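Local coordinates for aminopeptidase N family protein (Idiomarina loihiensis L2TR, PDB 4FGM) that binds a zinc ion and probably works as an aminopeptidase of the M61 family of metallopeptidases, at residues W32-I37 and D158-L163; R44-H49 and N107-C112; R339-A344 and K447-L452. All blocks are in the same frame, centred on the assembly; numbering follows the deposited sequence.

Overall arrangement
Following the chain from its N terminus, 32-37 leaves strand 30-32 and meets 158-163 much later, so contact 1 closes a loop of 120 residues in which strand far outweighs helix. Contact 2 is nested inside it: 44-49 meets 107-112. The connection between strands 30-32 and 50-51 is thus met twice within the M61 N-terminal domain, at 32-37 and at 44-49, and a Tyr160-Cys112 hydrogen bond joins the two partner segments. The two centres lie 10 Å apart. Contact 3 follows in series, closing a mainly helical loop between the end of helix 326-342 and the chain after helix 437-445. Its centre lies about 38 Å from the centres of the other two, on the opposite side of the chain's centre.

Contact 1: residues W32-I37 and D158-L163; sequences WLPNWI and DNYDAL
Tyr160 reaches across to Pro34 and Trp32 with its hydroxyl and the CE2 edge of its ring. Its OH lies 3.2 Å from Pro34 CD, while Pro34 CG sits at the ring edge, near the ring plane and 4.0 Å from Tyr160 CE2. Beside the proline, Tyr160 turns its edge toward the face of the Trp32 six-membered ring; the centroids are 5.8 Å apart and the planes stand at 63°, a T-shaped pair whose nearest atoms are Trp32 CH2 and Tyr160 CE2. The phenol is not left to carbon neighbours alone, for its OH is hydrogen-bonded to the backbone oxygen of Cys112. This is buried packing within the N-terminal domain of the M61 family, where a single turn of helix between strands 153-157 and 168-171 meets the chain leaving strand 30-32. The ring extends from that turn toward the proline because chi1 of -171° sets CG opposite the backbone N. Farther out, Asn159 is the N-cap of the turn: its OD1 accepts from Ala162 N at 2.9 Å, the donor lying nearly in line with the side-chain carbonyl. A salt bridge from Asp161 to Arg240 joins the turn to the connection between strands 235-238 and 242-248.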
loop_
_atom_site.group_PDB
_atom_site.type_symbol
_atom_site.label_atom_id
_atom_site.label_comp_id
_atom_site.label_asym_id
_atom_site.label_seq_id
_atom_site.Cartn_x
_atom_site.Cartn_y
_atom_site.Cartn_z
ATOM N N TRP A 32 -12.969 -24.104 -2.293
ATOM C CA TRP A 32 -12.083 -23.265 -3.089
ATOM C C TRP A 32 -11.328 -22.232 -2.256
ATOM O O TRP A 32 -11.740 -21.880 -1.142
ATOM C CB TRP A 32 -12.857 -22.549 -4.206
ATOM C CG TRP A 32 -13.943 -21.629 -3.721
ATOM C CD1 TRP A 32 -15.236 -21.965 -3.457
ATOM C CD2 TRP A 32 -13.826 -20.229 -3.435
ATOM N NE1 TRP A 32 -15.935 -20.864 -3.026
ATOM C CE2 TRP A 32 -15.094 -19.782 -3.003
ATOM C CE3 TRP A 32 -12.770 -19.305 -3.503
ATOM C CZ2 TRP A 32 -15.342 -18.455 -2.636
ATOM C CZ3 TRP A 32 -13.016 -17.978 -3.136
ATOM C CH2 TRP A 32 -14.295 -17.569 -2.709
ATOM N N LEU A 33 -10.214 -21.754 -2.805
ATOM C CA LEU A 33 -9.402 -20.761 -2.121
ATOM C C LEU A 33 -9.237 -19.526 -2.998
ATOM O O LEU A 33 -9.007 -19.627 -4.207
ATOM C CB LEU A 33 -8.029 -21.341 -1.782
ATOM C CG LEU A 33 -7.245 -20.513 -0.763
ATOM C CD1 LEU A 33 -7.935 -20.647 0.591
ATOM C CD2 LEU A 33 -5.789 -20.995 -0.678
ATOM N N PRO A 34 -9.360 -18.340 -2.401
ATOM C CA PRO A 34 -9.215 -17.099 -3.165
ATOM C C PRO A 34 -7.906 -17.094 -3.950
ATOM O O PRO A 34 -6.895 -17.602 -3.469
ATOM C CB PRO A 34 -9.227 -16.025 -2.080
ATOM C CG PRO A 34 -10.096 -16.622 -1.018
ATOM C CD PRO A 34 -9.618 -18.062 -0.980
ATOM N N ASN A 35 -7.924 -16.530 -5.156
ATOM C CA ASN A 35 -6.712 -16.464 -5.953
ATOM C C ASN A 35 -6.004 -15.126 -5.765
ATOM O O ASN A 35 -4.914 -14.912 -6.294
ATOM C CB ASN A 35 -7.015 -16.728 -7.427
ATOM C CG ASN A 35 -7.277 -18.187 -7.698
ATOM O OD1 ASN A 35 -6.604 -19.050 -7.142
ATOM N ND2 ASN A 35 -8.249 -18.475 -8.556
ATOM N N TRP A 36 -6.638 -14.233 -5.005
ATOM C CA TRP A 36 -6.064 -12.935 -4.678
ATOM C C TRP A 36 -6.732 -12.404 -3.418
ATOM O O TRP A 36 -7.836 -12.816 -3.081
ATOM C CB TRP A 36 -6.217 -11.932 -5.826
ATOM C CG TRP A 36 -7.621 -11.555 -6.193
ATOM C CD1 TRP A 36 -8.494 -12.282 -6.956
ATOM C CD2 TRP A 36 -8.292 -10.328 -5.877
ATOM N NE1 TRP A 36 -9.659 -11.580 -7.142
ATOM C CE2 TRP A 36 -9.563 -10.374 -6.496
ATOM C CE3 TRP A 36 -7.941 -9.187 -5.146
ATOM C CZ2 TRP A 36 -10.489 -9.327 -6.397
ATOM C CZ3 TRP A 36 -8.868 -8.140 -5.048
ATOM C CH2 TRP A 36 -10.123 -8.220 -5.676
ATOM N N ILE A 37 -6.063 -11.497 -2.712
ATOM C CA ILE A 37 -6.618 -10.946 -1.483
ATOM C C ILE A 37 -7.043 -9.495 -1.646
ATOM O O ILE A 37 -6.302 -8.682 -2.201
ATOM C CB ILE A 37 -5.603 -11.039 -0.311
ATOM C CG1 ILE A 37 -6.201 -10.392 0.940
ATOM C CG2 ILE A 37 -4.289 -10.370 -0.700
ATOM C CD1 ILE A 37 -5.368 -10.538 2.192
ATOM N N ASP A 158 -19.028 -13.153 10.710
ATOM C CA ASP A 158 -20.374 -13.305 10.176
ATOM C C ASP A 158 -20.457 -14.134 8.898
ATOM O O ASP A 158 -21.488 -14.735 8.611
ATOM C CB ASP A 158 -21.012 -11.933 9.947
ATOM C CG ASP A 158 -21.221 -11.164 11.242
ATOM O OD1 ASP A 158 -21.301 -11.807 12.311
ATOM O OD2 ASP A 158 -21.320 -9.920 11.192
ATOM N N ASN A 159 -19.369 -14.180 8.140
ATOM C CA ASN A 159 -19.341 -14.935 6.885
ATOM C C ASN A 159 -17.912 -15.048 6.342
ATOM O O ASN A 159 -16.987 -14.416 6.862
ATOM C CB ASN A 159 -20.231 -14.249 5.849
ATOM C CG ASN A 159 -19.944 -12.769 5.739
ATOM O OD1 ASN A 159 -18.797 -12.365 5.533
ATOM N ND2 ASN A 159 -20.982 -11.951 5.880
ATOM N N TYR A 160 -17.732 -15.842 5.292
ATOM C CA TYR A 160 -16.408 -16.031 4.725
ATOM C C TYR A 160 -15.720 -14.710 4.384
ATOM O O TYR A 160 -14.525 -14.544 4.635
ATOM C CB TYR A 160 -16.470 -16.904 3.475
ATOM C CG TYR A 160 -15.102 -17.305 2.981
ATOM C CD1 TYR A 160 -14.329 -18.233 3.688
ATOM C CD2 TYR A 160 -14.556 -16.735 1.835
ATOM C CE1 TYR A 160 -13.046 -18.580 3.264
ATOM C CE2 TYR A 160 -13.271 -17.074 1.402
ATOM C CZ TYR A 160 -12.524 -17.995 2.125
ATOM O OH TYR A 160 -11.249 -18.315 1.731
ATOM N N ASP A 161 -16.475 -13.772 3.818
ATOM C CA ASP A 161 -15.932 -12.474 3.438
ATOM C C ASP A 161 -15.323 -11.759 4.633
ATOM O O ASP A 161 -14.281 -11.111 4.521
ATOM C CB ASP A 161 -17.020 -11.588 2.838
ATOM C CG ASP A 161 -16.489 -10.234 2.414
ATOM O OD1 ASP A 161 -15.775 -10.162 1.392
ATOM O OD2 ASP A 161 -16.773 -9.244 3.116
ATOM N N ALA A 162 -15.984 -11.871 5.778
ATOM C CA ALA A 162 -15.486 -11.231 6.985
ATOM C C ALA A 162 -14.275 -12.008 7.486
ATOM O O ALA A 162 -13.270 -11.421 7.886
ATOM C CB ALA A 162 -16.571 -11.197 8.048
ATOM N N LEU A 163 -14.369 -13.332 7.443
ATOM C CA LEU A 163 -13.283 -14.189 7.897
ATOM C C LEU A 163 -11.940 -13.827 7.270
ATOM O O LEU A 163 -10.924 -13.716 7.962
ATOM C CB LEU A 163 -13.592 -15.650 7.567
ATOM C CG LEU A 163 -12.476 -16.652 7.890
ATOM C CD1 LEU A 163 -12.378 -16.836 9.402
ATOM C CD2 LEU A 163 -12.775 -17.987 7.222
#

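Contact 2: residues R44-H49 and N107-C112; sequences RDFSKH and NNTSLC
The carbonyl oxygen of Phe46 is gripped twice, and one of the two bonds leads across to Ser110. His49 N donates to Phe46 O from within the same 3-10 turn, and a water donates to Phe46 O at 3.0 Å; that water gives a second hydrogen bond to Ser110 O at 2.8 Å. Two carbonyls, both acceptors, are thereby joined by one molecule that supplies both protons. It also lies in the plane of the His49 ring, at its edge.

Beside this bridge the contact is made by the Phe46 ring. Its CG lies beside the backbone N and anti to the carbonyl carbon (chi1 -61°), a torsion that directs the ring against the turn 107-112. Ser110 OG approaches the ring obliquely, 3.2 Å from Phe46 CD1, and Thr109 adds its CB at 4.2 Å from Phe46 CE2. The hydroxyl of Ser110 has a weak hydrogen bond to Ser96 O, which gives it a polar partner beside the aromatic ring. Arg44 CB lies over one face of that ring, toward its rim. Replacing Phe46 with an alanine would take away the whole ring and would probably open a gap between Arg44 CB and the Thr109-Ser110 turn, leaving the bridging water as the main tie.

Ser110 N bonded to Asn107 O and Cys112 N bonded to Asn108 O shape the facing turn. A 3-10 turn and a weakly bonded helical turn, each set between strands and packed through one aromatic residue and a shared water, here join neighbouring connections of the M61 N-terminal beta domain.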
loop_
_atom_site.group_PDB
_atom_site.type_symbol
_atom_site.label_atom_id
_atom_site.label_comp_id
_atom_site.label_asym_id
_atom_site.label_seq_id
_atom_site.Cartn_x
_atom_site.Cartn_y
_atom_site.Cartn_z
ATOM N N ARG A 44 -2.394 -14.048 -7.038
ATOM C CA ARG A 44 -1.279 -14.674 -6.338
ATOM C C ARG A 44 -1.301 -16.195 -6.148
ATOM O O ARG A 44 -0.347 -16.763 -5.611
ATOM C CB ARG A 44 -1.098 -13.997 -4.980
ATOM C CG ARG A 44 -0.700 -12.540 -5.085
ATOM C CD ARG A 44 -0.265 -11.995 -3.738
ATOM N NE ARG A 44 0.673 -10.892 -3.917
ATOM C CZ ARG A 44 0.313 -9.623 -3.969
ATOM N NH1 ARG A 44 -0.965 -9.310 -3.843
ATOM N NH2 ARG A 44 1.216 -8.676 -4.171
ATOM N N ASP A 45 -2.382 -16.845 -6.574
ATOM C CA ASP A 45 -2.522 -18.296 -6.460
ATOM C C ASP A 45 -2.090 -18.902 -5.110
ATOM O O ASP A 45 -1.263 -19.823 -5.061
ATOM C CB ASP A 45 -1.751 -18.979 -7.596
ATOM C CG ASP A 45 -2.324 -18.660 -8.976
ATOM O OD1 ASP A 45 -3.509 -18.277 -9.062
ATOM O OD2 ASP A 45 -1.598 -18.806 -9.983
ATOM N N PHE A 46 -2.668 -18.401 -4.019
ATOM C CA PHE A 46 -2.343 -18.889 -2.682
ATOM C C PHE A 46 -2.442 -20.414 -2.558
ATOM O O PHE A 46 -1.690 -21.038 -1.807
ATOM C CB PHE A 46 -3.262 -18.240 -1.645
ATOM C CG PHE A 46 -3.152 -16.730 -1.581
ATOM C CD1 PHE A 46 -1.950 -16.114 -1.215
ATOM C CD2 PHE A 46 -4.257 -15.925 -1.864
ATOM C CE1 PHE A 46 -1.856 -14.733 -1.134
ATOM C CE2 PHE A 46 -4.165 -14.541 -1.783
ATOM C CZ PHE A 46 -2.962 -13.945 -1.416
ATOM N N SER A 47 -3.360 -21.015 -3.302
ATOM C CA SER A 47 -3.564 -22.459 -3.259
ATOM C C SER A 47 -2.316 -23.333 -3.398
ATOM O O SER A 47 -2.328 -24.495 -2.994
ATOM C CB SER A 47 -4.573 -22.866 -4.338
ATOM O OG SER A 47 -5.828 -22.264 -4.091
ATOM N N LYS A 48 -1.250 -22.791 -3.979
ATOM C CA LYS A 48 -0.016 -23.558 -4.165
ATOM C C LYS A 48 0.676 -23.940 -2.855
ATOM O O LYS A 48 1.530 -24.825 -2.845
ATOM C CB LYS A 48 0.971 -22.771 -5.029
ATOM C CG LYS A 48 1.389 -21.442 -4.416
ATOM C CD LYS A 48 2.147 -20.585 -5.419
ATOM C CE LYS A 48 2.141 -19.117 -5.005
ATOM N NZ LYS A 48 2.917 -18.280 -5.958
ATOM N N HIS A 49 0.321 -23.267 -1.761
ATOM C CA HIS A 49 0.928 -23.551 -0.459
ATOM C C HIS A 49 0.166 -24.609 0.349
ATOM O O HIS A 49 0.612 -25.029 1.420
ATOM C CB HIS A 49 1.046 -22.263 0.362
ATOM C CG HIS A 49 1.811 -21.179 -0.327
ATOM N ND1 HIS A 49 3.076 -21.373 -0.846
ATOM C CD2 HIS A 49 1.489 -19.888 -0.594
ATOM C CE1 HIS A 49 3.498 -20.251 -1.401
ATOM N NE2 HIS A 49 2.555 -19.333 -1.262
ATOM N N ASN A 107 -3.215 -14.458 6.766
ATOM C CA ASN A 107 -4.471 -13.934 6.264
ATOM C C ASN A 107 -5.249 -15.199 5.942
ATOM O O ASN A 107 -4.691 -16.158 5.397
ATOM C CB ASN A 107 -4.245 -13.132 4.985
ATOM C CG ASN A 107 -3.627 -11.781 5.250
ATOM O OD1 ASN A 107 -4.300 -10.854 5.710
ATOM N ND2 ASN A 107 -2.335 -11.662 4.973
ATOM N N ASN A 108 -6.534 -15.213 6.262
ATOM C CA ASN A 108 -7.319 -16.402 6.005
ATOM C C ASN A 108 -7.559 -16.708 4.536
ATOM O O ASN A 108 -8.058 -17.785 4.197
ATOM C CB ASN A 108 -8.606 -16.345 6.821
ATOM C CG ASN A 108 -8.320 -16.440 8.312
ATOM O OD1 ASN A 108 -7.582 -17.321 8.736
ATOM N ND2 ASN A 108 -8.883 -15.529 9.105
ATOM N N THR A 109 -7.189 -15.777 3.661
ATOM C CA THR A 109 -7.302 -16.020 2.222
ATOM C C THR A 109 -6.277 -17.102 1.886
ATOM O O THR A 109 -6.410 -17.804 0.891
ATOM C CB THR A 109 -6.934 -14.778 1.378
ATOM O OG1 THR A 109 -5.923 -14.026 2.061
ATOM C CG2 THR A 109 -8.157 -13.904 1.105
ATOM N N SER A 110 -5.249 -17.229 2.724
ATOM C CA SER A 110 -4.201 -18.226 2.510
ATOM C C SER A 110 -4.414 -19.523 3.287
ATOM O O SER A 110 -3.957 -20.578 2.866
ATOM C CB SER A 110 -2.822 -17.657 2.891
ATOM O OG SER A 110 -2.342 -16.749 1.919
ATOM N N LEU A 111 -5.104 -19.446 4.418
ATOM C CA LEU A 111 -5.306 -20.632 5.245
ATOM C C LEU A 111 -6.664 -21.332 5.213
ATOM O O LEU A 111 -6.734 -22.550 5.352
ATOM C CB LEU A 111 -4.968 -20.293 6.703
ATOM C CG LEU A 111 -3.500 -20.454 7.128
ATOM C CD1 LEU A 111 -2.603 -19.581 6.271
ATOM C CD2 LEU A 111 -3.354 -20.100 8.586
ATOM N N CYS A 112 -7.734 -20.573 5.004
ATOM C CA CYS A 112 -9.080 -21.135 5.040
ATOM C C CYS A 112 -9.847 -21.342 3.747
ATOM O O CYS A 112 -10.335 -20.381 3.149
ATOM C CB CYS A 112 -9.938 -20.276 5.968
ATOM S SG CYS A 112 -9.248 -20.124 7.606
HETATM O O HOH W 1 -1.820 -20.352 1.062
#

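Contact 3: residues R339-A344 and K447-L452; sequences RVERGA and KESLSL
Two hydrogen-bonded links from Glu341 to Ser449 and Leu450, one direct and one through water, carry this contact. Ser449 OG donates to Glu341 OE1 at 2.9 Å, and OE1 accepts with its syn lone pair, on the side of the other carboxylate oxygen. That second oxygen, OE2, is 4.3 Å from Leu450 N, too far for a direct bond, and a water fills the interval: it donates to Glu341 OE2 at 2.8 Å and accepts from Leu450 N at 2.9 Å. A bend at chi2 (-53°) turns the glutamate chain so that both oxygens face the 447-452 segment. The serine hydroxyl is also hydrogen-bonded to Tyr347 OH.

Van der Waals contact is slight. Ser449 CB lies 3.6 Å from Glu341 OE1, and the Leu450 side chain packs on Leu382 of helix 378-394 and on Phe439 and Ala443 of helix 437-445.

In the fold, the last turn of helix 326-342 is thus joined to the link between helices 437-445 and 453-457, while Arg342 turns to Glu507 and Tyr504 in the C-terminal part of the chain. No cation faces Glu341 across the segments; its charge is likely to be eased by the hydroxyl and the water, which makes this a polar surface link and not an ion pair.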
loop_
_atom_site.group_PDB
_atom_site.type_symbol
_atom_site.label_atom_id
_atom_site.label_comp_id
_atom_site.label_asym_id
_atom_site.label_seq_id
_atom_site.Cartn_x
_atom_site.Cartn_y
_atom_site.Cartn_z
ATOM N N ARG A 339 7.580 13.021 -8.842
ATOM C CA ARG A 339 7.485 11.662 -9.354
ATOM C C ARG A 339 6.520 11.541 -10.526
ATOM O O ARG A 339 6.813 10.866 -11.509
ATOM C CB ARG A 339 7.075 10.697 -8.238
ATOM C CG ARG A 339 8.070 10.624 -7.083
ATOM C CD ARG A 339 7.796 9.410 -6.214
ATOM N NE ARG A 339 6.412 9.375 -5.747
ATOM C CZ ARG A 339 5.999 9.851 -4.575
ATOM N NH1 ARG A 339 6.868 10.399 -3.734
ATOM N NH2 ARG A 339 4.716 9.776 -4.244
ATOM N N VAL A 340 5.368 12.193 -10.431
ATOM C CA VAL A 340 4.394 12.122 -11.509
ATOM C C VAL A 340 4.938 12.762 -12.780
ATOM O O VAL A 340 4.794 12.206 -13.870
ATOM C CB VAL A 340 3.073 12.835 -11.126
ATOM C CG1 VAL A 340 2.125 12.855 -12.312
ATOM C CG2 VAL A 340 2.425 12.124 -9.948
ATOM N N GLU A 341 5.579 13.919 -12.626
ATOM C CA GLU A 341 6.124 14.666 -13.757
ATOM C C GLU A 341 7.434 14.147 -14.349
ATOM O O GLU A 341 7.822 14.556 -15.443
ATOM C CB GLU A 341 6.313 16.132 -13.362
ATOM C CG GLU A 341 5.029 16.859 -12.981
ATOM C CD GLU A 341 3.946 16.735 -14.040
ATOM O OE1 GLU A 341 4.272 16.820 -15.243
ATOM O OE2 GLU A 341 2.766 16.561 -13.667
ATOM N N ARG A 342 8.099 13.241 -13.640
ATOM C CA ARG A 342 9.378 12.705 -14.086
ATOM C C ARG A 342 9.406 11.927 -15.397
ATOM O O ARG A 342 10.271 12.170 -16.238
ATOM C CB ARG A 342 9.984 11.826 -12.985
ATOM C CG ARG A 342 11.364 11.264 -13.314
ATOM C CD ARG A 342 12.401 12.374 -13.480
ATOM N NE ARG A 342 12.991 12.380 -14.820
ATOM C CZ ARG A 342 14.257 12.085 -15.079
ATOM N NH1 ARG A 342 15.077 11.758 -14.090
ATOM N NH2 ARG A 342 14.701 12.111 -16.324
ATOM N N GLY A 343 8.472 10.997 -15.577
ATOM C CA GLY A 343 8.490 10.185 -16.784
ATOM C C GLY A 343 7.429 10.394 -17.842
ATOM O O GLY A 343 6.401 11.030 -17.606
ATOM N N ALA A 344 7.690 9.826 -19.016
ATOM C CA ALA A 344 6.789 9.922 -20.155
ATOM C C ALA A 344 5.529 9.068 -20.008
ATOM O O ALA A 344 4.592 9.207 -20.793
ATOM C CB ALA A 344 7.535 9.534 -21.434
ATOM N N LYS A 447 -4.276 11.968 -21.064
ATOM C CA LYS A 447 -2.915 11.576 -20.718
ATOM C C LYS A 447 -1.997 12.791 -20.823
ATOM O O LYS A 447 -1.165 12.876 -21.726
ATOM C CB LYS A 447 -2.448 10.470 -21.666
ATOM C CG LYS A 447 -3.382 9.284 -21.714
ATOM C CD LYS A 447 -3.041 8.353 -22.862
ATOM C CE LYS A 447 -4.020 7.194 -22.935
ATOM N NZ LYS A 447 -3.808 6.361 -24.149
ATOM N N GLU A 448 -2.157 13.724 -19.887
ATOM C CA GLU A 448 -1.377 14.957 -19.860
ATOM C C GLU A 448 -1.084 15.366 -18.422
ATOM O O GLU A 448 -1.570 14.739 -17.483
ATOM C CB GLU A 448 -2.165 16.066 -20.558
ATOM C CG GLU A 448 -3.584 16.210 -20.022
ATOM C CD GLU A 448 -4.513 16.970 -20.962
ATOM O OE1 GLU A 448 -4.289 16.919 -22.190
ATOM O OE2 GLU A 448 -5.483 17.595 -20.477
ATOM N N SER A 449 -0.294 16.423 -18.254
ATOM C CA SER A 449 0.043 16.913 -16.921
ATOM C C SER A 449 -1.098 17.749 -16.354
ATOM O O SER A 449 -1.923 18.279 -17.101
ATOM C CB SER A 449 1.307 17.775 -16.964
ATOM O OG SER A 449 2.426 17.035 -17.413
ATOM N N LEU A 450 -1.146 17.854 -15.031
ATOM C CA LEU A 450 -2.168 18.654 -14.372
ATOM C C LEU A 450 -1.544 20.016 -14.098
ATOM O O LEU A 450 -0.331 20.122 -13.926
ATOM C CB LEU A 450 -2.591 18.020 -13.042
ATOM C CG LEU A 450 -3.206 16.622 -13.032
ATOM C CD1 LEU A 450 -3.462 16.213 -11.591
ATOM C CD2 LEU A 450 -4.493 16.599 -13.830
ATOM N N SER A 451 -2.370 21.053 -14.058
ATOM C CA SER A 451 -1.885 22.400 -13.794
ATOM C C SER A 451 -2.131 22.732 -12.328
ATOM O O SER A 451 -3.270 22.971 -11.936
ATOM C CB SER A 451 -2.634 23.398 -14.670
ATOM O OG SER A 451 -2.904 22.839 -15.941
ATOM N N LEU A 452 -1.074 22.738 -11.518
ATOM C CA LEU A 452 -1.214 23.050 -10.098
ATOM C C LEU A 452 -0.488 24.323 -9.706
ATOM O O LEU A 452 -0.663 24.827 -8.596
ATOM C CB LEU A 452 -0.689 21.905 -9.221
ATOM C CG LEU A 452 -1.445 20.573 -9.151
ATOM C CD1 LEU A 452 -2.942 20.833 -9.233
ATOM C CD2 LEU A 452 -1.009 19.667 -10.281
HETATM O O HOH W 2 0.126 15.756 -13.423
#